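Local coordinates for lipoprotein (Mycoplasma mycoides subsp. capri, PDB 7ADK) that is probably a surface lipoprotein peptidase of the PA clan, thought, as in related mycoplasma proteins, to cleave host immunoglobulin, at residues Glu821-Tyr824 / Arg825-Met828; Leu729-Lys732 / Asn733-Val737. All blocks are in the same frame, centred on the assembly; numbering follows the deposited sequence.

Contact 1: residues Glu821-Tyr824 / Arg825-Met828; sequences EKSY and REVM
The amides of V827 and M828 turn back onto the carbonyls of S823 and Y824, with V827 N 3.0 Å from S823 O and M828 N 2.9 Å from Y824 O. These are i to i+4 bonds of the first turn of helix 824-831. E826 folds back over the turn's start. Its CG is flanked by N and C, chi1 70°, which swings the carboxylate toward the incoming chain. E826 OE2 accepts hydrogen bonds from K822 N at 2.9 Å and S823 OG at 2.7 Å. The two donors meet OE2 from opposite faces of the carboxylate plane. Q818 NE2 is a third donor to this oxygen, so E826 ties the loop before the helix to its first turn. S823 holds the N-cap position, but its hydroxyl is given to E826 and makes no capping bond. On another side, the M828 chain runs alongside the Y824 ring in the same direction. M828 SD stands 4.6 Å from the centroid of the Y824 ring, oblique to it, a Met-aromatic contact. Both side chains pack on Y444 of strand 442-447, and Y824 OH bonds D430. R825 NE bonds to Y812 O, and NH1 makes a salt bridge with D846.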
loop_
_atom_site.group_PDB
_atom_site.type_symbol
_atom_site.label_atom_id
_atom_site.label_comp_id
_atom_site.label_asym_id
_atom_site.label_seq_id
_atom_site.Cartn_x
_atom_site.Cartn_y
_atom_site.Cartn_z
ATOM N N GLU B 821 -42.596 18.284 -1.218
ATOM C CA GLU B 821 -42.626 17.402 -0.042
ATOM C C GLU B 821 -41.434 16.409 -0.025
ATOM O O GLU B 821 -41.483 15.351 0.595
ATOM C CB GLU B 821 -43.999 16.706 0.039
ATOM C CG GLU B 821 -44.484 16.529 1.477
ATOM C CD GLU B 821 -44.847 17.856 2.145
ATOM O OE1 GLU B 821 -45.976 18.345 1.979
ATOM O OE2 GLU B 821 -44.009 18.402 2.873
ATOM N N LYS B 822 -40.368 16.744 -0.759
ATOM C CA LYS B 822 -39.301 15.852 -1.239
ATOM C C LYS B 822 -37.942 16.579 -1.268
ATOM O O LYS B 822 -37.264 16.635 -2.292
ATOM C CB LYS B 822 -39.698 15.273 -2.612
ATOM C CG LYS B 822 -40.746 14.149 -2.607
ATOM C CD LYS B 822 -40.201 12.801 -2.134
ATOM C CE LYS B 822 -41.186 11.672 -2.381
ATOM N NZ LYS B 822 -40.612 10.331 -2.180
ATOM N N SER B 823 -37.564 17.179 -0.146
ATOM C CA SER B 823 -36.251 17.777 0.095
ATOM C C SER B 823 -35.937 17.723 1.584
ATOM O O SER B 823 -36.844 17.582 2.395
ATOM C CB SER B 823 -36.188 19.207 -0.425
ATOM O OG SER B 823 -37.125 20.032 0.216
ATOM N N TYR B 824 -34.663 17.833 1.959
ATOM C CA TYR B 824 -34.216 17.688 3.344
ATOM C C TYR B 824 -34.978 18.579 4.336
ATOM O O TYR B 824 -35.456 18.104 5.364
ATOM C CB TYR B 824 -32.713 17.976 3.399
ATOM C CG TYR B 824 -32.107 17.888 4.782
ATOM C CD1 TYR B 824 -32.367 16.777 5.606
ATOM C CD2 TYR B 824 -31.328 18.945 5.275
ATOM C CE1 TYR B 824 -31.890 16.739 6.920
ATOM C CE2 TYR B 824 -30.860 18.911 6.595
ATOM C CZ TYR B 824 -31.156 17.819 7.421
ATOM O OH TYR B 824 -30.773 17.813 8.713
ATOM N N ARG B 825 -35.149 19.867 4.016
ATOM C CA ARG B 825 -35.853 20.837 4.853
ATOM C C ARG B 825 -37.292 20.438 5.128
ATOM O O ARG B 825 -37.727 20.425 6.270
ATOM C CB ARG B 825 -35.789 22.199 4.161
ATOM C CG ARG B 825 -36.389 23.305 5.041
ATOM C CD ARG B 825 -36.453 24.666 4.347
ATOM N NE ARG B 825 -37.215 24.591 3.094
ATOM C CZ ARG B 825 -38.517 24.488 2.949
ATOM N NH1 ARG B 825 -39.347 24.570 3.931
ATOM N NH2 ARG B 825 -39.013 24.277 1.778
ATOM N N GLU B 826 -38.053 20.131 4.091
ATOM C CA GLU B 826 -39.492 19.885 4.242
ATOM C C GLU B 826 -39.819 18.475 4.768
ATOM O O GLU B 826 -40.879 18.267 5.348
ATOM C CB GLU B 826 -40.231 20.290 2.961
ATOM C CG GLU B 826 -39.968 19.399 1.758
ATOM C CD GLU B 826 -40.196 20.086 0.400
ATOM O OE1 GLU B 826 -40.876 21.133 0.324
ATOM O OE2 GLU B 826 -39.674 19.547 -0.605
ATOM N N VAL B 827 -38.885 17.528 4.644
ATOM C CA VAL B 827 -38.875 16.278 5.415
ATOM C C VAL B 827 -38.598 16.550 6.891
ATOM O O VAL B 827 -39.312 16.067 7.768
ATOM C CB VAL B 827 -37.850 15.304 4.826
ATOM C CG1 VAL B 827 -37.560 14.130 5.725
ATOM C CG2 VAL B 827 -38.334 14.765 3.495
ATOM N N MET B 828 -37.600 17.365 7.205
ATOM C CA MET B 828 -37.245 17.649 8.586
ATOM C C MET B 828 -38.284 18.530 9.304
ATOM O O MET B 828 -38.501 18.384 10.502
ATOM C CB MET B 828 -35.813 18.193 8.640
ATOM C CG MET B 828 -35.261 17.978 10.044
ATOM S SD MET B 828 -33.485 18.194 10.244
ATOM C CE MET B 828 -33.362 17.960 12.027
#

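Contact 2: residues Leu729-Lys732 / Asn733-Val737; sequences LKDK and NKNEV
K732 and N735 close a type I' beta turn at the tip of a beta hairpin. K732 NZ reaches out of the turn to a salt bridge with E500 OE2. The hairpin joins strand 727-730 to strand 737-747, which pair antiparallel in the mixed sheet of the peptidase. N733 is the first of the two central turn residues. Its phi is positive, 55°, as a type I' turn requires, and asparagine takes up such angles more readily than most residues. Its side chain folds back over the preceding peptide, with N733 CG 3.0 Å from K732 O. This is contact without a hydrogen bond. K734 is the second central residue and also has a positive phi, 61°. K734 starts its side chain away from L729-K732. N735 completes the turn. N735 N donates to K732 O at 3.2 Å, from above the carbonyl plane. Its side chain crosses to D731, and N735 ND2 meets D731 OD1 at 2.9 Å in a nearly straight bond. The acceptor lies in the amide plane, and the anti lone pair of OD1 is used. Amide and carboxylate planes stand 76° apart. The same amide accepts at its oxygen a weak bond from E736 N. D731 OD2 in turn takes a weak bond from K732 N. Each side chain thus also makes a weak, bent bond to the next residue's N. V737 begins strand 737-747 and forms a non-hydrogen-bonded pair with K730, CA to CA 4.2 Å. Next to this pair, L729 and K738 bond through their backbones. K730 and V737 point to the same face of the sheet, where V737 CG1 touches K730 CG at 4.1 Å.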
loop_
_atom_site.group_PDB
_atom_site.type_symbol
_atom_site.label_atom_id
_atom_site.label_comp_id
_atom_site.label_asym_id
_atom_site.label_seq_id
_atom_site.Cartn_x
_atom_site.Cartn_y
_atom_site.Cartn_z
ATOM N N LEU B 729 -35.332 -0.083 -4.700
ATOM C CA LEU B 729 -35.316 0.277 -3.293
ATOM C C LEU B 729 -36.574 -0.240 -2.594
ATOM O O LEU B 729 -37.699 -0.037 -3.045
ATOM C CB LEU B 729 -35.116 1.790 -3.170
ATOM C CG LEU B 729 -35.056 2.328 -1.738
ATOM C CD1 LEU B 729 -33.870 1.774 -0.965
ATOM C CD2 LEU B 729 -34.949 3.836 -1.780
ATOM N N LYS B 730 -36.372 -0.919 -1.471
ATOM C CA LYS B 730 -37.430 -1.416 -0.592
ATOM C C LYS B 730 -37.991 -0.265 0.239
ATOM O O LYS B 730 -37.266 0.377 0.986
ATOM C CB LYS B 730 -36.864 -2.569 0.252
ATOM C CG LYS B 730 -37.906 -3.480 0.884
ATOM C CD LYS B 730 -37.301 -4.768 1.406
ATOM C CE LYS B 730 -38.348 -5.750 1.913
ATOM N NZ LYS B 730 -37.799 -7.075 2.209
ATOM N N ASP B 731 -39.275 0.014 0.109
ATOM C CA ASP B 731 -39.965 1.058 0.871
ATOM C C ASP B 731 -40.443 0.538 2.237
ATOM O O ASP B 731 -40.746 -0.639 2.391
ATOM C CB ASP B 731 -41.105 1.625 0.028
ATOM C CG ASP B 731 -41.796 2.837 0.651
ATOM O OD1 ASP B 731 -42.972 3.080 0.311
ATOM O OD2 ASP B 731 -41.169 3.565 1.451
ATOM N N LYS B 732 -40.522 1.417 3.233
ATOM C CA LYS B 732 -40.971 1.083 4.592
ATOM C C LYS B 732 -42.506 0.956 4.678
ATOM O O LYS B 732 -43.192 0.845 3.661
ATOM C CB LYS B 732 -40.307 2.073 5.574
ATOM C CG LYS B 732 -38.826 1.705 5.753
ATOM C CD LYS B 732 -38.124 2.518 6.826
ATOM C CE LYS B 732 -36.688 2.058 7.064
ATOM N NZ LYS B 732 -36.585 0.771 7.756
ATOM N N ASN B 733 -43.047 0.872 5.895
ATOM C CA ASN B 733 -44.463 0.661 6.209
ATOM C C ASN B 733 -45.080 -0.602 5.539
ATOM O O ASN B 733 -46.272 -0.651 5.229
ATOM C CB ASN B 733 -45.277 1.966 6.076
ATOM C CG ASN B 733 -45.403 2.605 4.710
ATOM O OD1 ASN B 733 -46.137 2.177 3.843
ATOM N ND2 ASN B 733 -44.744 3.688 4.493
ATOM N N LYS B 734 -44.272 -1.646 5.332
ATOM C CA LYS B 734 -44.608 -2.928 4.684
ATOM C C LYS B 734 -45.079 -2.827 3.220
ATOM O O LYS B 734 -45.755 -3.724 2.716
ATOM C CB LYS B 734 -45.512 -3.800 5.572
ATOM C CG LYS B 734 -44.924 -4.079 6.954
ATOM C CD LYS B 734 -45.494 -5.328 7.613
ATOM C CE LYS B 734 -46.981 -5.315 7.907
ATOM N NZ LYS B 734 -47.351 -4.428 8.964
ATOM N N ASN B 735 -44.725 -1.754 2.517
ATOM C CA ASN B 735 -44.901 -1.642 1.071
ATOM C C ASN B 735 -43.942 -2.597 0.315
ATOM O O ASN B 735 -43.024 -3.178 0.896
ATOM C CB ASN B 735 -44.731 -0.157 0.702
ATOM C CG ASN B 735 -45.119 0.209 -0.724
ATOM O OD1 ASN B 735 -45.861 -0.483 -1.408
ATOM N ND2 ASN B 735 -44.642 1.320 -1.220
ATOM N N GLU B 736 -44.164 -2.779 -0.982
ATOM C CA GLU B 736 -43.337 -3.578 -1.896
ATOM C C GLU B 736 -41.988 -2.893 -2.213
ATOM O O GLU B 736 -41.802 -1.715 -1.918
ATOM C CB GLU B 736 -44.182 -3.801 -3.166
ATOM C CG GLU B 736 -43.786 -4.945 -4.102
ATOM C CD GLU B 736 -44.205 -6.323 -3.603
ATOM O OE1 GLU B 736 -44.699 -7.136 -4.398
ATOM O OE2 GLU B 736 -44.055 -6.620 -2.423
ATOM N N VAL B 737 -41.045 -3.578 -2.864
ATOM C CA VAL B 737 -39.960 -2.906 -3.594
ATOM C C VAL B 737 -40.516 -2.061 -4.740
ATOM O O VAL B 737 -41.555 -2.387 -5.317
ATOM C CB VAL B 737 -38.888 -3.866 -4.145
ATOM C CG1 VAL B 737 -38.198 -4.660 -3.053
ATOM C CG2 VAL B 737 -39.401 -4.827 -5.200
#

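Contact 1 is buried and contact 2 is on the surface. Their centres lie 19 Å apart and their nearest atoms about 8 Å, so they do not touch. Contact 1 sets a helix start against strands 421-433, 442-447 and 503-507 of the antiparallel sheet. Contact 2 turns the chain between two strands of the mixed sheet. Both reach the loop at T510, through K822 NZ in contact 1 and the L729 side chain in contact 2. In each, a side-chain carboxylate takes a hydrogen bond from the neighbouring segment. Contact 1 adds sulfur-aromatic packing and several partners from surrounding strands and loops. Contact 2 is mostly polar, with one aliphatic touch.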